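Local coordinates for N-acetylglucosamine-6-phosphate deacetylase (Thermotoga maritima, PDB 1O12), which probably removes the acetyl group of N-acetylglucosamine 6-phosphate by hydrolysis, working with one divalent metal cation per subunit, at residues A[63-68]-A[266-271]; A[85-90]-A[305-310]; A[92-97]-A[122-127]; A[136-141]-A[299-304]. All coordinates share one frame; numbering follows the deposited sequence.

Interaction 1: residues A[63-68]-A[266-271]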
# COMPACT_ATOMS: atom_id res chain seq x y z
N HIS A 63 -10.37 20.30 16.33
CA HIS A 63 -10.59 21.75 16.26
C HIS A 63 -11.58 22.27 17.31
O HIS A 63 -11.35 23.29 17.94
CB HIS A 63 -11.12 22.11 14.86
CG HIS A 63 -10.24 21.62 13.75
ND1 HIS A 63 -9.09 22.27 13.38
CD2 HIS A 63 -10.27 20.47 13.03
CE1 HIS A 63 -8.45 21.55 12.47
NE2 HIS A 63 -9.14 20.45 12.25
N GLY A 64 -12.68 21.55 17.46
CA GLY A 64 -13.72 21.94 18.38
C GLY A 64 -14.70 20.79 18.44
O GLY A 64 -14.51 19.78 17.75
N VAL A 65 -15.72 20.93 19.28
CA VAL A 65 -16.73 19.89 19.44
C VAL A 65 -17.87 20.47 20.29
O VAL A 65 -17.62 21.29 21.17
CB VAL A 65 -16.09 18.62 20.12
CG1 VAL A 65 -15.52 18.97 21.49
CG2 VAL A 65 -17.12 17.51 20.25
N VAL A 66 -19.11 20.05 20.02
CA VAL A 66 -20.32 20.51 20.74
C VAL A 66 -20.41 22.03 21.01
O VAL A 66 -20.76 22.48 22.11
CB VAL A 66 -20.52 19.73 22.10
CG1 VAL A 66 -20.96 18.30 21.84
CG2 VAL A 66 -19.22 19.70 22.88
N GLY A 67 -20.07 22.82 19.99
CA GLY A 67 -20.12 24.26 20.11
C GLY A 67 -18.82 24.95 20.46
O GLY A 67 -18.70 26.14 20.22
N ALA A 68 -17.85 24.23 21.01
CA ALA A 68 -16.56 24.84 21.40
C ALA A 68 -15.52 24.77 20.29
O ALA A 68 -15.38 23.74 19.64
CB ALA A 68 -16.04 24.16 22.64
N THR A 266 -9.53 12.67 15.60
CA THR A 266 -10.92 12.99 15.39
C THR A 266 -11.13 14.03 14.27
O THR A 266 -12.00 13.85 13.42
CB THR A 266 -11.53 13.46 16.75
OG1 THR A 266 -12.81 12.85 16.93
CG2 THR A 266 -11.63 14.96 16.83
N ASP A 267 -10.30 15.09 14.25
CA ASP A 267 -10.40 16.17 13.26
C ASP A 267 -11.81 16.74 13.36
O ASP A 267 -12.38 17.27 12.40
CB ASP A 267 -10.13 15.64 11.84
CG ASP A 267 -9.95 16.78 10.78
OD1 ASP A 267 -9.23 17.79 11.01
OD2 ASP A 267 -10.53 16.65 9.67
N SER A 268 -12.37 16.62 14.55
CA SER A 268 -13.69 17.09 14.86
C SER A 268 -13.78 18.62 14.85
O SER A 268 -12.80 19.33 15.12
CB SER A 268 -14.06 16.55 16.25
OG SER A 268 -15.25 17.09 16.78
N ILE A 269 -14.96 19.14 14.53
CA ILE A 269 -15.15 20.58 14.56
C ILE A 269 -16.27 20.89 15.56
O ILE A 269 -16.92 19.98 16.07
CB ILE A 269 -15.50 21.15 13.17
CG1 ILE A 269 -16.79 20.52 12.65
CG2 ILE A 269 -14.33 20.91 12.23
CD1 ILE A 269 -17.17 21.00 11.25
N SER A 270 -16.46 22.17 15.87
CA SER A 270 -17.50 22.62 16.80
C SER A 270 -18.88 22.00 16.54
O SER A 270 -19.61 21.70 17.47
CB SER A 270 -17.62 24.15 16.74
OG SER A 270 -17.89 24.57 15.41
N ALA A 271 -19.21 21.81 15.27
CA ALA A 271 -20.50 21.24 14.89
C ALA A 271 -20.75 19.82 15.42
O ALA A 271 -21.90 19.41 15.55
CB ALA A 271 -20.63 21.23 13.37
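H63 meets D267 through a single edge bond: H63 NE2 donates to D267 OD1 at 2.9 Å, with OD1 only 6° out of the imidazole plane. The fit is less even on the acid's side, because NE2 comes to the anti side of OD1, 35° out of the carboxylate plane, and the two planes are steeply tilted. D267 CG lies anti to the backbone N (chi1 -169°), which carries OD1 to the ring edge. D267 is the predicted proton donor/acceptor, so this bond fixes one oxygen of a probable catalytic carboxylate. A leucine in place of H63 would remove the donor and probably leave OD1 without this mate, the carboxylate freer to turn. The backbone behind the pair is bound as well. S268 O accepts from H63 N at 2.9 Å and from G64 N at 3.2 Å, while S268 OG returns a bond to G64 O at 3.0 Å, lying in that carbonyl's plane. Further along, V65 to A68 form a type I' turn whose G67 N reaches S270 O at 2.8 Å in a nearly straight bond. H61 and H63 occupy the HxH motif of the amidohydrolases, and their rings meet; neither is among the three residues that bind the iron. Around this contact, strand 61-65 turns back into strand 68-69, and helix 75-83 lies against the turn, F81 touching V65 and V66.

Interaction 2: residues A[85-90]-A[305-310]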
# COMPACT_ATOMS: atom_id res chain seq x y z
N GLN A 85 -15.59 11.01 26.32
CA GLN A 85 -15.19 10.20 25.19
C GLN A 85 -13.95 9.41 25.60
O GLN A 85 -13.33 8.73 24.78
CB GLN A 85 -14.88 11.09 23.98
CG GLN A 85 -16.09 11.76 23.41
CD GLN A 85 -17.15 10.76 23.01
OE1 GLN A 85 -16.88 9.84 22.27
NE2 GLN A 85 -18.37 10.94 23.51
N GLY A 86 -13.62 9.51 26.89
CA GLY A 86 -12.47 8.80 27.44
C GLY A 86 -11.14 9.46 27.12
O GLY A 86 -10.09 8.89 27.45
N VAL A 87 -11.17 10.64 26.49
CA VAL A 87 -9.96 11.38 26.13
C VAL A 87 -9.36 12.12 27.32
O VAL A 87 -10.00 12.98 27.92
CB VAL A 87 -10.25 12.43 25.03
CG1 VAL A 87 -8.99 13.24 24.75
CG2 VAL A 87 -10.76 11.74 23.73
N THR A 88 -8.13 11.78 27.67
CA THR A 88 -7.46 12.41 28.78
C THR A 88 -6.26 13.31 28.39
O THR A 88 -5.58 13.86 29.26
CB THR A 88 -7.00 11.35 29.78
OG1 THR A 88 -6.24 10.36 29.10
CG2 THR A 88 -8.19 10.71 30.45
N THR A 89 -5.98 13.42 27.10
CA THR A 89 -4.92 14.28 26.61
C THR A 89 -5.33 14.69 25.21
O THR A 89 -5.67 13.84 24.38
CB THR A 89 -3.53 13.60 26.50
OG1 THR A 89 -3.10 13.12 27.78
CG2 THR A 89 -2.49 14.61 26.01
N PHE A 90 -5.32 15.99 24.94
CA PHE A 90 -5.65 16.46 23.62
C PHE A 90 -4.87 17.72 23.26
O PHE A 90 -4.23 18.38 24.10
CB PHE A 90 -7.16 16.68 23.48
CG PHE A 90 -7.68 17.98 24.08
CD1 PHE A 90 -8.00 19.07 23.25
CD2 PHE A 90 -7.95 18.07 25.44
CE1 PHE A 90 -8.59 20.23 23.79
CE2 PHE A 90 -8.54 19.20 25.96
CZ PHE A 90 -8.86 20.29 25.14
N LEU A 305 -17.01 13.32 14.10
CA LEU A 305 -16.64 12.06 14.72
C LEU A 305 -16.24 12.22 16.19
O LEU A 305 -15.34 12.99 16.49
CB LEU A 305 -15.48 11.47 13.92
CG LEU A 305 -14.94 10.10 14.34
CD1 LEU A 305 -16.01 9.06 14.20
CD2 LEU A 305 -13.75 9.77 13.48
N PHE A 306 -16.91 11.51 17.10
CA PHE A 306 -16.53 11.55 18.52
C PHE A 306 -15.38 10.56 18.67
O PHE A 306 -15.39 9.51 18.03
CB PHE A 306 -17.68 11.12 19.44
CG PHE A 306 -18.75 12.17 19.64
CD1 PHE A 306 -18.52 13.50 19.32
CD2 PHE A 306 -20.00 11.83 20.17
CE1 PHE A 306 -19.50 14.47 19.53
CE2 PHE A 306 -20.98 12.80 20.38
CZ PHE A 306 -20.73 14.11 20.06
N PHE A 307 -14.39 10.87 19.51
CA PHE A 307 -13.27 9.97 19.63
C PHE A 307 -13.74 8.56 19.91
O PHE A 307 -13.27 7.59 19.30
CB PHE A 307 -12.30 10.41 20.71
CG PHE A 307 -10.94 9.80 20.54
CD1 PHE A 307 -10.67 8.52 21.03
CD2 PHE A 307 -9.96 10.46 19.81
CE1 PHE A 307 -9.44 7.92 20.78
CE2 PHE A 307 -8.73 9.88 19.55
CZ PHE A 307 -8.47 8.61 20.03
N SER A 308 -14.67 8.44 20.83
CA SER A 308 -15.23 7.14 21.20
C SER A 308 -15.72 6.34 19.99
O SER A 308 -15.55 5.11 19.93
CB SER A 308 -16.38 7.34 22.17
OG SER A 308 -16.79 6.10 22.69
N GLN A 309 -16.34 7.03 19.03
CA GLN A 309 -16.86 6.38 17.84
C GLN A 309 -15.70 5.97 16.95
O GLN A 309 -15.75 4.94 16.29
CB GLN A 309 -17.81 7.31 17.08
CG GLN A 309 -18.65 6.60 16.00
CD GLN A 309 -19.46 5.44 16.58
OE1 GLN A 309 -20.26 5.62 17.49
NE2 GLN A 309 -19.24 4.24 16.05
N ALA A 310 -14.65 6.78 16.96
CA ALA A 310 -13.46 6.51 16.19
C ALA A 310 -12.91 5.14 16.58
O ALA A 310 -12.57 4.34 15.72
CB ALA A 310 -12.43 7.56 16.45
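The side chain of Q85 reaches across to the start of helix 307-318, and each of its outer groups has a partner there. Q85 CB begins beside the helix, 4.2 Å from F307 CB. The side chain then bends at chi2 (-57°), which brings the amide round to the first helical turn. Q85 CD rests 3.6 Å from CB of F306, which holds the N-cap position. One branch of the amide, Q85 OE1, accepts the backbone N-H of S308 at 3.0 Å from S308 N, with an angle of 135° at the hydrogen; OE1 is modelled too close to its surroundings, so its position, and with it this bond, is less sure. The other branch, Q85 NE2, lies 3.8 Å from F306 CD2, and the amide and ring planes are turned 44° from each other. A second, apolar contact runs beside it: V87 CG2 meets F307 CB at 3.6 Å, the two side chains crossing at about a right angle. Between Q85 and V87, G86 is the C-prime residue of the Schellman motif that ends helix 75-83, so the contact joins that helix end and the first residue of strand 87-93 to the beginning of helix 307-318. F81 of helix 75-83 meets the F306 ring, and F57 of strand 52-59 meets that of F307.

Interaction 3: residues A[92-97]-A[122-127]. With FE (Fe (III) ion), chain C.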
# COMPACT_ATOMS: atom_id res chain seq x y z
N ALA A 92 -5.60 21.12 21.12
CA ALA A 92 -6.56 22.04 20.50
C ALA A 92 -5.86 22.43 19.21
O ALA A 92 -4.80 23.02 19.22
CB ALA A 92 -6.77 23.24 21.40
N THR A 93 -6.47 22.09 18.09
CA THR A 93 -5.88 22.32 16.78
C THR A 93 -6.42 23.53 16.07
O THR A 93 -7.62 23.76 16.04
CB THR A 93 -6.10 21.06 15.90
OG1 THR A 93 -5.83 19.90 16.71
CG2 THR A 93 -5.19 21.05 14.67
N THR A 94 -5.52 24.30 15.49
CA THR A 94 -5.92 25.50 14.77
C THR A 94 -6.05 25.21 13.29
O THR A 94 -5.80 24.09 12.83
CB THR A 94 -4.85 26.58 14.93
OG1 THR A 94 -3.60 26.07 14.42
CG2 THR A 94 -4.66 26.94 16.40
N VAL A 95 -6.46 26.22 12.53
CA VAL A 95 -6.52 26.10 11.08
C VAL A 95 -5.64 27.26 10.59
O VAL A 95 -5.12 28.01 11.42
CB VAL A 95 -7.95 26.23 10.54
CG1 VAL A 95 -8.74 25.00 10.91
CG2 VAL A 95 -8.62 27.47 11.11
N SER A 96 -5.42 27.41 9.29
CA SER A 96 -4.61 28.52 8.80
C SER A 96 -5.24 29.84 9.27
O SER A 96 -6.46 30.04 9.22
CB SER A 96 -4.53 28.50 7.27
OG SER A 96 -3.76 27.39 6.85
N THR A 97 -4.38 30.74 9.74
CA THR A 97 -4.87 32.00 10.25
C THR A 97 -3.76 33.05 10.35
O THR A 97 -2.66 32.85 9.83
CB THR A 97 -5.55 31.76 11.64
OG1 THR A 97 -6.37 32.89 11.97
CG2 THR A 97 -4.48 31.49 12.74
N LEU A 122 -2.76 19.33 26.41
CA LEU A 122 -1.31 19.25 26.34
C LEU A 122 -0.79 20.52 25.69
O LEU A 122 0.30 20.98 25.98
CB LEU A 122 -0.89 18.07 25.50
CG LEU A 122 0.44 17.34 25.75
CD1 LEU A 122 1.16 17.16 24.43
CD2 LEU A 122 1.30 18.06 26.75
N GLY A 123 -1.56 21.07 24.78
CA GLY A 123 -1.12 22.26 24.11
C GLY A 123 -1.90 22.54 22.84
O GLY A 123 -3.09 22.22 22.72
N VAL A 124 -1.18 23.11 21.87
CA VAL A 124 -1.80 23.49 20.63
C VAL A 124 -1.17 22.85 19.42
O VAL A 124 0.06 22.79 19.31
CB VAL A 124 -1.76 25.02 20.49
CG1 VAL A 124 -2.16 25.45 19.06
CG2 VAL A 124 -2.70 25.63 21.52
N HIS A 125 -2.01 22.37 18.51
CA HIS A 125 -1.56 21.76 17.26
C HIS A 125 -1.86 22.79 16.19
O HIS A 125 -3.03 23.14 15.93
CB HIS A 125 -2.29 20.44 16.97
CG HIS A 125 -1.99 19.85 15.63
ND1 HIS A 125 -2.48 18.62 15.22
CD2 HIS A 125 -1.27 20.33 14.58
CE1 HIS A 125 -2.09 18.38 13.99
NE2 HIS A 125 -1.36 19.39 13.57
N LEU A 126 -0.78 23.30 15.60
CA LEU A 126 -0.87 24.32 14.58
C LEU A 126 -0.92 23.68 13.20
O LEU A 126 0.13 23.32 12.62
CB LEU A 126 0.31 25.30 14.70
CG LEU A 126 0.50 26.11 16.00
CD1 LEU A 126 1.86 26.79 16.01
CD2 LEU A 126 -0.57 27.16 16.13
N GLU A 127 -2.14 23.51 12.70
CA GLU A 127 -2.38 22.94 11.38
C GLU A 127 -2.43 24.13 10.43
O GLU A 127 -3.41 24.85 10.39
CB GLU A 127 -3.72 22.20 11.33
CG GLU A 127 -3.80 21.18 10.19
CD GLU A 127 -5.22 20.85 9.79
OE1 GLU A 127 -6.05 20.47 10.64
OE2 GLU A 127 -5.51 20.96 8.60
FE FE C . -6.54 19.48 7.35
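T93 and H125 lie side by side on neighbouring parallel strands, and the threonine methyl sits over one face of the imidazole: T93 CG2 is 3.8 Å from the H125 ring centroid, 22° off the normal, a CH-pi contact. It gets there because CG2 of T93 is anti to its own N, leaving OG1 to bond L91 O. The ring is held in rotation by its nitrogens, ND1 bonding P60 O and NE2 bonding T163 OG1. A leucine at H125 would take away both nitrogens, and T163 and P60 would probably lose their ring partner. T94 meets the other strand differently: the T94 and V124 side chains cross at about a right angle, CG2 to CG1 3.9 Å, while T94 lies side by side with L126, OG1 to CD2 3.6 Å. Backbone bonds fix this register, among them T94 N to H125 O at 2.8 Å. At the strand end, T93 CG2 packs on E127 CB at 3.8 Å, and the extended E127 side chain carries OE2 to the iron at 2.2 Å. H188 and H209 are the other protein ligands. With the iron at OE2 and H61 bonding OE1, both oxygens are gripped; H139 also approaches OE2, but that short contact is less certain. The metal would probably draw the carboxylate's charge toward OE2.

Interaction 4: residues A[136-141]-A[299-304]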
# COMPACT_ATOMS: atom_id res chain seq x y z
N LYS A 136 -4.96 22.77 -0.02
CA LYS A 136 -5.43 23.57 1.10
C LYS A 136 -6.66 23.01 1.78
O LYS A 136 -6.81 23.13 2.99
CB LYS A 136 -5.73 24.99 0.62
CG LYS A 136 -6.93 25.10 -0.31
CD LYS A 136 -7.07 26.51 -0.86
CE LYS A 136 -8.30 26.64 -1.78
NZ LYS A 136 -9.60 26.62 -1.03
N GLY A 137 -7.56 22.44 0.98
CA GLY A 137 -8.80 21.88 1.48
C GLY A 137 -9.35 22.40 2.80
O GLY A 137 -8.90 22.01 3.88
N ALA A 138 -10.34 23.28 2.73
CA ALA A 138 -10.94 23.80 3.95
C ALA A 138 -10.10 24.85 4.68
O ALA A 138 -10.56 25.45 5.65
CB ALA A 138 -11.28 22.66 4.90
N HIS A 139 -8.87 25.07 4.24
CA HIS A 139 -8.06 26.10 4.89
C HIS A 139 -8.26 27.39 4.09
O HIS A 139 -8.40 27.36 2.86
CB HIS A 139 -6.57 25.71 4.91
CG HIS A 139 -6.18 24.83 6.07
ND1 HIS A 139 -5.84 25.34 7.31
CD2 HIS A 139 -6.10 23.49 6.18
CE1 HIS A 139 -5.57 24.34 8.13
NE2 HIS A 139 -5.72 23.21 7.47
N SER A 140 -8.29 28.53 4.78
CA SER A 140 -8.46 29.81 4.10
C SER A 140 -7.19 30.13 3.30
O SER A 140 -6.10 30.32 3.87
CB SER A 140 -8.73 30.92 5.11
OG SER A 140 -9.36 32.00 4.45
N GLU A 141 -7.32 30.18 1.98
CA GLU A 141 -6.17 30.43 1.12
C GLU A 141 -5.45 31.72 1.46
O GLU A 141 -4.21 31.81 1.31
CB GLU A 141 -6.58 30.44 -0.35
CG GLU A 141 -5.40 30.41 -1.33
CD GLU A 141 -5.82 29.99 -2.74
OE1 GLU A 141 -6.67 29.08 -2.88
OE2 GLU A 141 -5.29 30.56 -3.72
N THR A 299 -15.87 20.03 -0.66
CA THR A 299 -14.69 19.62 0.11
C THR A 299 -15.01 19.26 1.56
O THR A 299 -15.71 20.01 2.25
CB THR A 299 -13.65 20.75 0.17
OG1 THR A 299 -13.36 21.20 -1.16
CG2 THR A 299 -12.36 20.27 0.85
N LEU A 300 -14.50 18.13 2.04
CA LEU A 300 -14.73 17.77 3.43
C LEU A 300 -14.13 18.89 4.28
O LEU A 300 -13.05 19.40 3.97
CB LEU A 300 -14.05 16.44 3.78
CG LEU A 300 -14.72 15.19 3.18
CD1 LEU A 300 -13.82 13.98 3.43
CD2 LEU A 300 -16.13 15.00 3.77
N ALA A 301 -14.84 19.27 5.34
CA ALA A 301 -14.37 20.32 6.24
C ALA A 301 -14.28 19.81 7.68
O ALA A 301 -14.97 20.34 8.56
CB ALA A 301 -15.32 21.51 6.17
N GLY A 302 -13.43 18.81 7.93
CA GLY A 302 -13.29 18.25 9.27
C GLY A 302 -14.26 17.09 9.42
O GLY A 302 -14.60 16.46 8.42
N SER A 303 -14.72 16.82 10.64
CA SER A 303 -15.68 15.73 10.88
C SER A 303 -16.52 16.03 12.11
O SER A 303 -16.30 17.03 12.81
CB SER A 303 -14.96 14.40 11.14
OG SER A 303 -14.57 14.28 12.51
N THR A 304 -17.47 15.16 12.39
CA THR A 304 -18.30 15.30 13.59
C THR A 304 -18.11 14.00 14.39
O THR A 304 -18.90 13.65 15.26
CB THR A 304 -19.80 15.52 13.24
OG1 THR A 304 -20.30 14.40 12.51
CG2 THR A 304 -19.95 16.77 12.39
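A138 and A301 make the close part of this contact, with CA atoms 5.4 Å apart. The A138 methyl points at segment 299-304 and finds mostly backbone: A138 CB is 3.8 Å from L300 O and 4.1 Å from A301 CA, with the A301 methyl, CB, slightly farther at 4.4 Å. Positive phi at A138 (76°) accompanies a turn in which H139 N bonds back to K136 O at 3.1 Å, and this bend presents the methyl. The other end is looser. There the CA atoms of G137 and T299 stand 6.5 Å apart, and the T299 methyl bridges them, T299 CG2 lying 4.0 Å from G137 CA; OG1 is turned to D297 instead. Both segments are loops of the amidohydrolase barrel: 136-141 comes after strand 121-127, and the loop 299-304 precedes helix 307-318. A138, L300, A301 and G302 are predicted to bind substrate, so the alanine pair probably forms part of the pocket wall. With just 117 Å² buried in all, the two loops meet by van der Waals contact alone, and G137, A138 and T299 keep part of their surface open. The buried side is fixed from elsewhere: H139, next to A138, bonds S96 through ND1, while backbone bonds tie A301 to P293 and S303 to I269. L300 turns the end of its side chain away, toward H244 of the predicted substrate site.

How the interactions relate
From the N terminus, 63-68 and 85-90 come first, and their loops stay open while interaction 3 closes a short one, pairing parallel strands 87-93 and 121-127 round helix 99-115. Interaction 3 therefore lies within both longer loops. Next, 136-141 opens interaction 4, in series with interaction 3. Interaction 1 closes at 266-271, interaction 4 at 299-304 and interaction 2 at 305-310, so interaction 1 crosses both 2 and 4, and 4 falls within 2. Direct touches join them: S96 to H139 links 3 with 4, S303 to T266 links 4 with 1, and F90 to L122 links 2 with 3. Interactions 1, 3 and 4 lie around the iron site, while interaction 2 ties the start of strand 87-93 to that of helix 307-318.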